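Local coordinates for protein 4-alpha-glucanotransferase (Corynebacterium glutamicum, PDB 5B68) that is an amylomaltase, or disproportionating enzyme, of the 4-alpha-glucanotransferase family, carrying an N-terminal beta sandwich beside a TIM-barrel-type domain, at residues 77-82 and 133-138; 99-104 and 109-114; 141-146 and 439-444. All blocks are in the same frame, centred on the assembly; numbering follows the deposited sequence.

Interaction 1: 77-82 and 133-138; sequences VVAVEG and FKIPGD
The carbonyl oxygen of G137 receives a CA-H...O contact from G82, with G82 CA 3.2 Å from G137 O, and a weak hydrogen bond from a water that accepts the N-H of G82. This water lies 2.8 Å from G82 N and 3.1 Å from G137 O, so it closes a small bridge between two turns of the N-terminal beta sandwich. One turn follows strand 76-80, the other follows strand 126-134. The two glycine CA atoms are 4.5 Å apart, which lets backbone meet backbone with no side chain in the way. G82 also has a positive phi (93°), a backbone shape that calls for glycine in its own right; it turns the chain just past the strand end.

Deeper in, the segments move apart. A79 and I135 have CA atoms 9.2 Å from each other, too far for neighbouring strands, and their side chains span the gap. Both residues are buried. Strand 76-80 is held by its backbone bonds to strand 153-162, while I135 also packs on F87 of strand 86-92, so the pair ties different parts of the sandwich together. I135 places CG1 between its backbone N and carbonyl carbon (chi1 68°), and the extended second torsion then carries the end of the chain straight on toward strand 76-80. There the terminal methyl CD1 of I135 rests 3.9 Å from the CB methyl of A79.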
# COMPACT_ATOMS: atom_id res chain seq x y z
N VAL A 77 -9.95 -19.83 -9.50
CA VAL A 77 -9.15 -20.01 -10.69
C VAL A 77 -8.86 -18.65 -11.29
O VAL A 77 -9.79 -17.86 -11.53
CB VAL A 77 -9.94 -20.84 -11.71
CG1 VAL A 77 -9.17 -20.89 -13.03
CG2 VAL A 77 -10.27 -22.23 -11.15
N VAL A 78 -7.58 -18.34 -11.46
CA VAL A 78 -7.16 -17.05 -11.99
C VAL A 78 -6.36 -17.32 -13.27
O VAL A 78 -5.49 -18.16 -13.23
CB VAL A 78 -6.25 -16.28 -10.98
CG1 VAL A 78 -5.94 -14.91 -11.54
CG2 VAL A 78 -7.00 -16.07 -9.66
N ALA A 79 -6.68 -16.66 -14.35
CA ALA A 79 -6.02 -16.88 -15.67
C ALA A 79 -5.81 -15.54 -16.30
O ALA A 79 -6.59 -14.58 -16.09
CB ALA A 79 -6.87 -17.77 -16.55
N VAL A 80 -4.73 -15.44 -17.09
CA VAL A 80 -4.51 -14.26 -17.87
C VAL A 80 -5.36 -14.37 -19.11
O VAL A 80 -5.56 -15.48 -19.62
CB VAL A 80 -3.05 -14.13 -18.29
CG1 VAL A 80 -2.82 -12.94 -19.25
CG2 VAL A 80 -2.23 -14.05 -17.01
N GLU A 81 -5.90 -13.25 -19.53
CA GLU A 81 -6.68 -13.13 -20.80
C GLU A 81 -6.05 -13.90 -21.94
O GLU A 81 -4.89 -13.83 -22.09
CB GLU A 81 -6.75 -11.64 -21.19
CG GLU A 81 -7.98 -11.32 -21.99
CD GLU A 81 -8.14 -9.85 -22.27
OE1 GLU A 81 -9.29 -9.50 -22.68
OE2 GLU A 81 -7.12 -9.10 -22.07
N GLY A 82 -6.80 -14.72 -22.67
CA GLY A 82 -6.21 -15.52 -23.74
C GLY A 82 -5.77 -16.94 -23.35
O GLY A 82 -5.55 -17.75 -24.24
N PHE A 133 -11.27 -29.77 -16.89
CA PHE A 133 -12.00 -28.90 -17.82
C PHE A 133 -11.13 -27.70 -18.19
O PHE A 133 -10.21 -27.33 -17.45
CB PHE A 133 -13.34 -28.42 -17.28
CG PHE A 133 -14.32 -29.53 -17.02
CD1 PHE A 133 -14.26 -30.22 -15.83
CD2 PHE A 133 -15.24 -29.91 -17.97
CE1 PHE A 133 -15.12 -31.27 -15.58
CE2 PHE A 133 -16.12 -30.95 -17.72
CZ PHE A 133 -16.08 -31.63 -16.52
N LYS A 134 -11.43 -27.13 -19.34
CA LYS A 134 -10.66 -26.09 -19.97
C LYS A 134 -11.55 -24.90 -20.17
O LYS A 134 -12.65 -24.98 -20.74
CB LYS A 134 -10.18 -26.61 -21.33
CG LYS A 134 -9.09 -25.82 -21.96
CD LYS A 134 -8.50 -26.55 -23.18
CE LYS A 134 -9.54 -26.95 -24.21
NZ LYS A 134 -8.93 -27.70 -25.37
N ILE A 135 -11.11 -23.75 -19.70
CA ILE A 135 -11.82 -22.54 -19.99
C ILE A 135 -11.56 -22.04 -21.44
O ILE A 135 -10.49 -22.30 -21.97
CB ILE A 135 -11.55 -21.40 -18.98
CG1 ILE A 135 -10.11 -20.89 -19.07
CG2 ILE A 135 -11.80 -21.88 -17.56
CD1 ILE A 135 -9.90 -19.66 -18.16
N PRO A 136 -12.51 -21.31 -22.00
CA PRO A 136 -12.36 -20.67 -23.30
C PRO A 136 -11.30 -19.60 -23.22
O PRO A 136 -11.11 -19.03 -22.18
CB PRO A 136 -13.71 -20.00 -23.53
CG PRO A 136 -14.64 -20.57 -22.54
CD PRO A 136 -13.82 -21.04 -21.40
N GLY A 137 -10.63 -19.36 -24.34
CA GLY A 137 -9.54 -18.41 -24.41
C GLY A 137 -9.96 -16.99 -24.67
O GLY A 137 -9.12 -16.13 -24.81
N ASP A 138 -11.25 -16.76 -24.78
CA ASP A 138 -11.80 -15.45 -25.13
C ASP A 138 -12.71 -14.83 -24.08
O ASP A 138 -13.60 -14.08 -24.42
CB ASP A 138 -12.50 -15.48 -26.48
CG ASP A 138 -13.76 -16.30 -26.47
OD1 ASP A 138 -13.99 -17.04 -25.51
OD2 ASP A 138 -14.51 -16.21 -27.44
O HOH W 1 -9.57 -14.36 -22.28

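Interaction 2: 99-104 and 109-114; sequences VHIELE and RDVSQV. With SO4 (sulfate ion), chain L.
I101 and R109 face each other as an antiparallel hydrogen-bonded pair, with I101 N to R109 O and R109 N to I101 O both 2.9 Å and nearly straight. Their side chains leave the sheet on the same face, CB beside CB, and then part. The isoleucine runs toward V111, where I101 CD1 meets V111 CG1 at 3.7 Å. V111 uses its other branch on V99, the two valines crossing at about a right angle with V99 CG1 3.8 Å from V111 CG2.

The arginine goes the other way. L103 CD1 packs 4.0 Å from R109 CG, and beyond that point the chain folds up (chi2 -65°, chi3 -56°), bringing the NE and NH1 edge of the guanidinium to a sulfate, probably from the crystallisation liquor. R109 NE is 2.8 Å from sulfate O3, which lies in the guanidinium plane. NH1 adds a more bent bond to the same oxygen and the backbone N of D110 a longer one, while D138 forms a salt bridge with R109.

Between the two backbones, a water accepts from V111 N and lies within bonding distance of V99 O (2.7 Å) and D110 OD1; with further acceptors nearby, its protons cannot serve all. This is a beta hairpin of the sandwich domain, with one hydrogen-bonded pair near its turn and a water between the strands where strand 108-114 is interrupted.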
# COMPACT_ATOMS: atom_id res chain seq x y z
N VAL A 99 -20.38 -28.53 -15.38
CA VAL A 99 -19.60 -27.30 -15.08
C VAL A 99 -19.98 -26.23 -16.10
O VAL A 99 -20.12 -26.52 -17.28
CB VAL A 99 -18.07 -27.52 -15.12
CG1 VAL A 99 -17.30 -26.22 -14.76
CG2 VAL A 99 -17.65 -28.66 -14.19
N HIS A 100 -20.20 -25.01 -15.64
CA HIS A 100 -20.32 -23.87 -16.54
C HIS A 100 -19.76 -22.61 -15.87
O HIS A 100 -19.41 -22.65 -14.69
CB HIS A 100 -21.77 -23.67 -17.00
CG HIS A 100 -22.66 -23.11 -15.96
ND1 HIS A 100 -23.25 -23.87 -14.96
CD2 HIS A 100 -23.10 -21.85 -15.77
CE1 HIS A 100 -23.95 -23.08 -14.18
NE2 HIS A 100 -23.88 -21.85 -14.65
N ILE A 101 -19.66 -21.56 -16.69
CA ILE A 101 -19.21 -20.26 -16.27
C ILE A 101 -20.36 -19.27 -16.26
O ILE A 101 -21.14 -19.19 -17.23
CB ILE A 101 -18.09 -19.78 -17.23
CG1 ILE A 101 -16.88 -20.71 -17.18
CG2 ILE A 101 -17.74 -18.31 -16.95
CD1 ILE A 101 -15.93 -20.46 -18.33
N GLU A 102 -20.43 -18.44 -15.21
CA GLU A 102 -21.30 -17.27 -15.21
C GLU A 102 -20.37 -16.08 -15.16
O GLU A 102 -19.62 -15.92 -14.24
CB GLU A 102 -22.27 -17.30 -14.01
CG GLU A 102 -23.02 -15.96 -13.96
CD GLU A 102 -24.40 -15.95 -13.33
OE1 GLU A 102 -24.69 -14.93 -12.65
OE2 GLU A 102 -25.22 -16.91 -13.58
N LEU A 103 -20.39 -15.28 -16.21
CA LEU A 103 -19.58 -14.06 -16.25
C LEU A 103 -20.11 -13.01 -15.28
O LEU A 103 -21.25 -13.06 -14.76
CB LEU A 103 -19.52 -13.52 -17.66
CG LEU A 103 -18.88 -14.40 -18.70
CD1 LEU A 103 -18.90 -13.63 -20.01
CD2 LEU A 103 -17.46 -14.83 -18.36
N GLU A 104 -19.27 -12.03 -15.02
CA GLU A 104 -19.56 -10.92 -14.15
C GLU A 104 -20.87 -10.21 -14.56
O GLU A 104 -21.62 -9.77 -13.70
CB GLU A 104 -18.39 -9.91 -14.19
CG GLU A 104 -18.53 -8.82 -13.12
CD GLU A 104 -17.26 -7.95 -12.98
OE1 GLU A 104 -17.36 -6.95 -12.28
OE2 GLU A 104 -16.23 -8.20 -13.60
N ARG A 109 -21.19 -18.88 -20.10
CA ARG A 109 -20.24 -19.54 -21.01
C ARG A 109 -20.01 -21.03 -20.64
O ARG A 109 -20.20 -21.46 -19.49
CB ARG A 109 -18.89 -18.78 -21.06
CG ARG A 109 -18.92 -17.33 -21.59
CD ARG A 109 -19.33 -17.20 -23.07
NE ARG A 109 -18.47 -17.99 -23.89
CZ ARG A 109 -17.27 -17.64 -24.37
NH1 ARG A 109 -16.56 -18.52 -25.05
NH2 ARG A 109 -16.77 -16.41 -24.18
N ASP A 110 -19.54 -21.81 -21.61
CA ASP A 110 -19.23 -23.23 -21.41
C ASP A 110 -17.75 -23.45 -21.19
O ASP A 110 -16.93 -22.61 -21.55
CB ASP A 110 -19.65 -24.03 -22.66
CG ASP A 110 -21.17 -24.21 -22.77
OD1 ASP A 110 -21.88 -24.32 -21.74
OD2 ASP A 110 -21.65 -24.27 -23.91
N VAL A 111 -17.42 -24.61 -20.64
CA VAL A 111 -16.09 -25.12 -20.56
C VAL A 111 -16.10 -26.37 -21.42
O VAL A 111 -17.20 -26.77 -21.83
CB VAL A 111 -15.66 -25.46 -19.13
CG1 VAL A 111 -15.60 -24.17 -18.33
CG2 VAL A 111 -16.60 -26.49 -18.51
N SER A 112 -14.92 -26.89 -21.70
CA SER A 112 -14.72 -28.15 -22.44
C SER A 112 -13.96 -29.13 -21.58
O SER A 112 -12.93 -28.78 -20.97
CB SER A 112 -13.84 -27.91 -23.70
OG SER A 112 -14.40 -26.82 -24.38
N GLN A 113 -14.43 -30.39 -21.57
CA GLN A 113 -13.73 -31.43 -20.89
C GLN A 113 -12.45 -31.82 -21.63
O GLN A 113 -12.41 -31.86 -22.88
CB GLN A 113 -14.61 -32.65 -20.65
CG GLN A 113 -13.94 -33.59 -19.62
CD GLN A 113 -14.85 -34.70 -19.12
OE1 GLN A 113 -16.01 -34.81 -19.54
NE2 GLN A 113 -14.33 -35.53 -18.28
N VAL A 114 -11.41 -32.06 -20.88
CA VAL A 114 -10.17 -32.58 -21.47
C VAL A 114 -9.66 -33.79 -20.75
O VAL A 114 -10.08 -34.11 -19.66
CB VAL A 114 -9.04 -31.51 -21.59
CG1 VAL A 114 -9.40 -30.36 -22.53
CG2 VAL A 114 -8.69 -30.94 -20.25
S SO4 L . -19.90 -20.96 -25.40
O1 SO4 L . -21.15 -21.06 -24.58
O2 SO4 L . -19.70 -22.28 -26.08
O3 SO4 L . -18.70 -20.66 -24.56
O4 SO4 L . -20.06 -19.86 -26.39
O HOH W 2 -19.99 -26.07 -19.91

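Interaction 3: 141-146 and 439-444; sequences LGWHKL and GYIPWR. With SO4 (sulfate ion), chain K.
R444 lies with its aliphatic chain over one face of the W143 indole and then turns its guanidinium almost upright to that ring, the two planes standing 76° apart. This is a cation-pi contact without flat stacking: R444 CZ sits 4.8 Å from the centroid of the five-membered ring, only 18° off its normal, and an edge of the guanidinium faces the tryptophan, with R444 NH1 3.7 Å from W143 CG. The methylene CD lies over the six-membered ring but is modelled too close to it, so a CH-pi contact there is doubtful. The chain is extended through its first two torsions and bends at chi3 (75°), which turns the charged end from the benzene side of the indole toward the pyrrole side.

Two parts of the protein meet here: strand 142-150 of the N-terminal beta sandwich supplies the tryptophan, and the start of helix 441-452, in the TIM-barrel-type region, supplies the arginine. Ahead of that helix, G439 ends the short helix 434-437 in a Schellman motif and Y440 takes the N-cap position, its carbonyl accepting the backbone N-H of R444. G439 O lies at the indole edge, in the ring plane, 3.6 Å from W143 CZ3. W143 NE1 is held by the carboxylate of E497, which helps fix the ring's rotation.

I441 reaches both indole and guanidinium: its CD1 is 4.1 Å from W143 CE3 and 3.5 Å above the middle of one face of the R444 guanidinium. The same NH1 that faces the indole also takes part in holding a sulfate, probably from the crystallisation liquor, through two nearly straight bonds: R444 NH1 to O3 at 2.6 Å and NH2 to O4 at 2.9 Å.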
# COMPACT_ATOMS: atom_id res chain seq x y z
N LEU A 141 -12.03 -9.67 -19.37
CA LEU A 141 -11.48 -9.36 -18.04
C LEU A 141 -12.57 -9.33 -17.02
O LEU A 141 -13.67 -9.00 -17.36
CB LEU A 141 -10.78 -8.00 -18.09
CG LEU A 141 -9.59 -7.87 -19.03
CD1 LEU A 141 -8.97 -6.48 -18.85
CD2 LEU A 141 -8.53 -8.87 -18.76
N GLY A 142 -12.28 -9.75 -15.79
CA GLY A 142 -13.20 -9.46 -14.71
C GLY A 142 -13.43 -10.63 -13.81
O GLY A 142 -12.62 -11.58 -13.71
N TRP A 143 -14.51 -10.48 -13.06
CA TRP A 143 -14.82 -11.29 -11.91
C TRP A 143 -15.98 -12.20 -12.20
O TRP A 143 -17.12 -11.84 -12.02
CB TRP A 143 -15.14 -10.38 -10.71
CG TRP A 143 -13.96 -9.59 -10.36
CD1 TRP A 143 -13.59 -8.40 -10.88
CD2 TRP A 143 -12.92 -9.98 -9.48
NE1 TRP A 143 -12.39 -8.00 -10.36
CE2 TRP A 143 -11.96 -8.96 -9.49
CE3 TRP A 143 -12.71 -11.08 -8.66
CZ2 TRP A 143 -10.82 -9.01 -8.72
CZ3 TRP A 143 -11.59 -11.13 -7.90
CH2 TRP A 143 -10.64 -10.11 -7.93
N HIS A 144 -15.65 -13.39 -12.68
CA HIS A 144 -16.59 -14.42 -13.07
C HIS A 144 -16.69 -15.55 -12.05
O HIS A 144 -16.08 -15.49 -11.01
CB HIS A 144 -16.21 -14.96 -14.44
CG HIS A 144 -15.79 -13.90 -15.41
ND1 HIS A 144 -16.48 -12.73 -15.56
CD2 HIS A 144 -14.71 -13.80 -16.21
CE1 HIS A 144 -15.87 -11.98 -16.45
NE2 HIS A 144 -14.79 -12.60 -16.85
N LYS A 145 -17.51 -16.54 -12.35
CA LYS A 145 -17.65 -17.70 -11.51
C LYS A 145 -17.68 -19.00 -12.29
O LYS A 145 -18.25 -19.06 -13.35
CB LYS A 145 -18.92 -17.59 -10.69
CG LYS A 145 -18.86 -16.54 -9.60
CD LYS A 145 -19.80 -16.91 -8.48
CE LYS A 145 -19.85 -15.84 -7.41
NZ LYS A 145 -21.10 -15.99 -6.62
N LEU A 146 -17.11 -20.04 -11.70
CA LEU A 146 -17.29 -21.38 -12.16
C LEU A 146 -18.33 -22.04 -11.26
O LEU A 146 -18.31 -21.90 -10.07
CB LEU A 146 -16.00 -22.18 -12.11
CG LEU A 146 -15.04 -22.02 -13.27
CD1 LEU A 146 -13.63 -22.43 -12.89
CD2 LEU A 146 -15.52 -22.77 -14.50
N GLY A 439 -12.04 -16.33 -3.00
CA GLY A 439 -12.06 -15.77 -4.33
C GLY A 439 -11.32 -14.46 -4.46
O GLY A 439 -11.54 -13.71 -5.35
N TYR A 440 -10.44 -14.21 -3.51
CA TYR A 440 -9.63 -13.00 -3.43
C TYR A 440 -10.50 -11.73 -3.28
O TYR A 440 -10.06 -10.61 -3.61
CB TYR A 440 -8.66 -12.90 -4.60
CG TYR A 440 -7.58 -13.93 -4.55
CD1 TYR A 440 -6.36 -13.67 -3.86
CD2 TYR A 440 -7.69 -15.16 -5.21
CE1 TYR A 440 -5.38 -14.62 -3.74
CE2 TYR A 440 -6.68 -16.10 -5.15
CZ TYR A 440 -5.52 -15.85 -4.35
OH TYR A 440 -4.47 -16.70 -4.25
N ILE A 441 -11.75 -11.88 -2.85
CA ILE A 441 -12.63 -10.76 -2.87
C ILE A 441 -12.17 -9.62 -1.92
O ILE A 441 -12.31 -8.45 -2.30
CB ILE A 441 -14.10 -11.18 -2.60
CG1 ILE A 441 -14.59 -12.08 -3.73
CG2 ILE A 441 -14.96 -9.95 -2.33
CD1 ILE A 441 -14.71 -11.43 -5.11
N PRO A 442 -11.58 -9.96 -0.75
CA PRO A 442 -11.04 -8.86 0.11
C PRO A 442 -9.88 -8.04 -0.53
O PRO A 442 -9.79 -6.83 -0.33
CB PRO A 442 -10.59 -9.62 1.32
CG PRO A 442 -11.60 -10.75 1.43
CD PRO A 442 -11.62 -11.20 0.01
N TRP A 443 -9.07 -8.72 -1.32
CA TRP A 443 -7.95 -8.07 -2.06
C TRP A 443 -8.56 -7.19 -3.17
O TRP A 443 -8.22 -5.99 -3.33
CB TRP A 443 -7.04 -9.14 -2.65
CG TRP A 443 -5.89 -8.68 -3.48
CD1 TRP A 443 -5.51 -9.22 -4.65
CD2 TRP A 443 -4.88 -7.73 -3.14
NE1 TRP A 443 -4.40 -8.59 -5.13
CE2 TRP A 443 -3.94 -7.72 -4.19
CE3 TRP A 443 -4.66 -6.89 -2.05
CZ2 TRP A 443 -2.84 -6.86 -4.22
CZ3 TRP A 443 -3.60 -6.04 -2.06
CH2 TRP A 443 -2.66 -6.04 -3.15
N ARG A 444 -9.52 -7.75 -3.97
CA ARG A 444 -10.24 -6.96 -4.92
C ARG A 444 -10.86 -5.67 -4.31
O ARG A 444 -10.74 -4.59 -4.89
CB ARG A 444 -11.43 -7.75 -5.55
CG ARG A 444 -12.16 -6.92 -6.60
CD ARG A 444 -13.41 -7.64 -7.09
NE ARG A 444 -14.46 -7.58 -6.11
CZ ARG A 444 -15.65 -8.18 -6.22
NH1 ARG A 444 -15.93 -8.92 -7.28
NH2 ARG A 444 -16.56 -8.11 -5.21
S SO4 K . -19.20 -10.30 -6.67
O1 SO4 K . -20.46 -10.20 -7.46
O2 SO4 K . -19.17 -11.51 -5.80
O3 SO4 K . -18.03 -10.41 -7.61
O4 SO4 K . -19.17 -9.09 -5.82

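From the N terminus, the chain first enters interaction 1 at 77-82, whose partner 133-138 closes a loop some fifty residues later. Interaction 2 is nested inside that loop, a hairpin complete within a few residues, and its second strand neighbours strand 126-134, with K134 N probably bonded to S112 O. Interaction 3 opens only after interaction 1 has closed, at 141-146, and waits nearly 300 residues for 439-444; none of the three cross. Strand 142-150 also flanks strand 98-102 of the hairpin, where E102 O probably accepts from K145 N. Interactions 1 and 2 thus stay within the beta sandwich, while interaction 3 joins it to the TIM-barrel-type part of the chain.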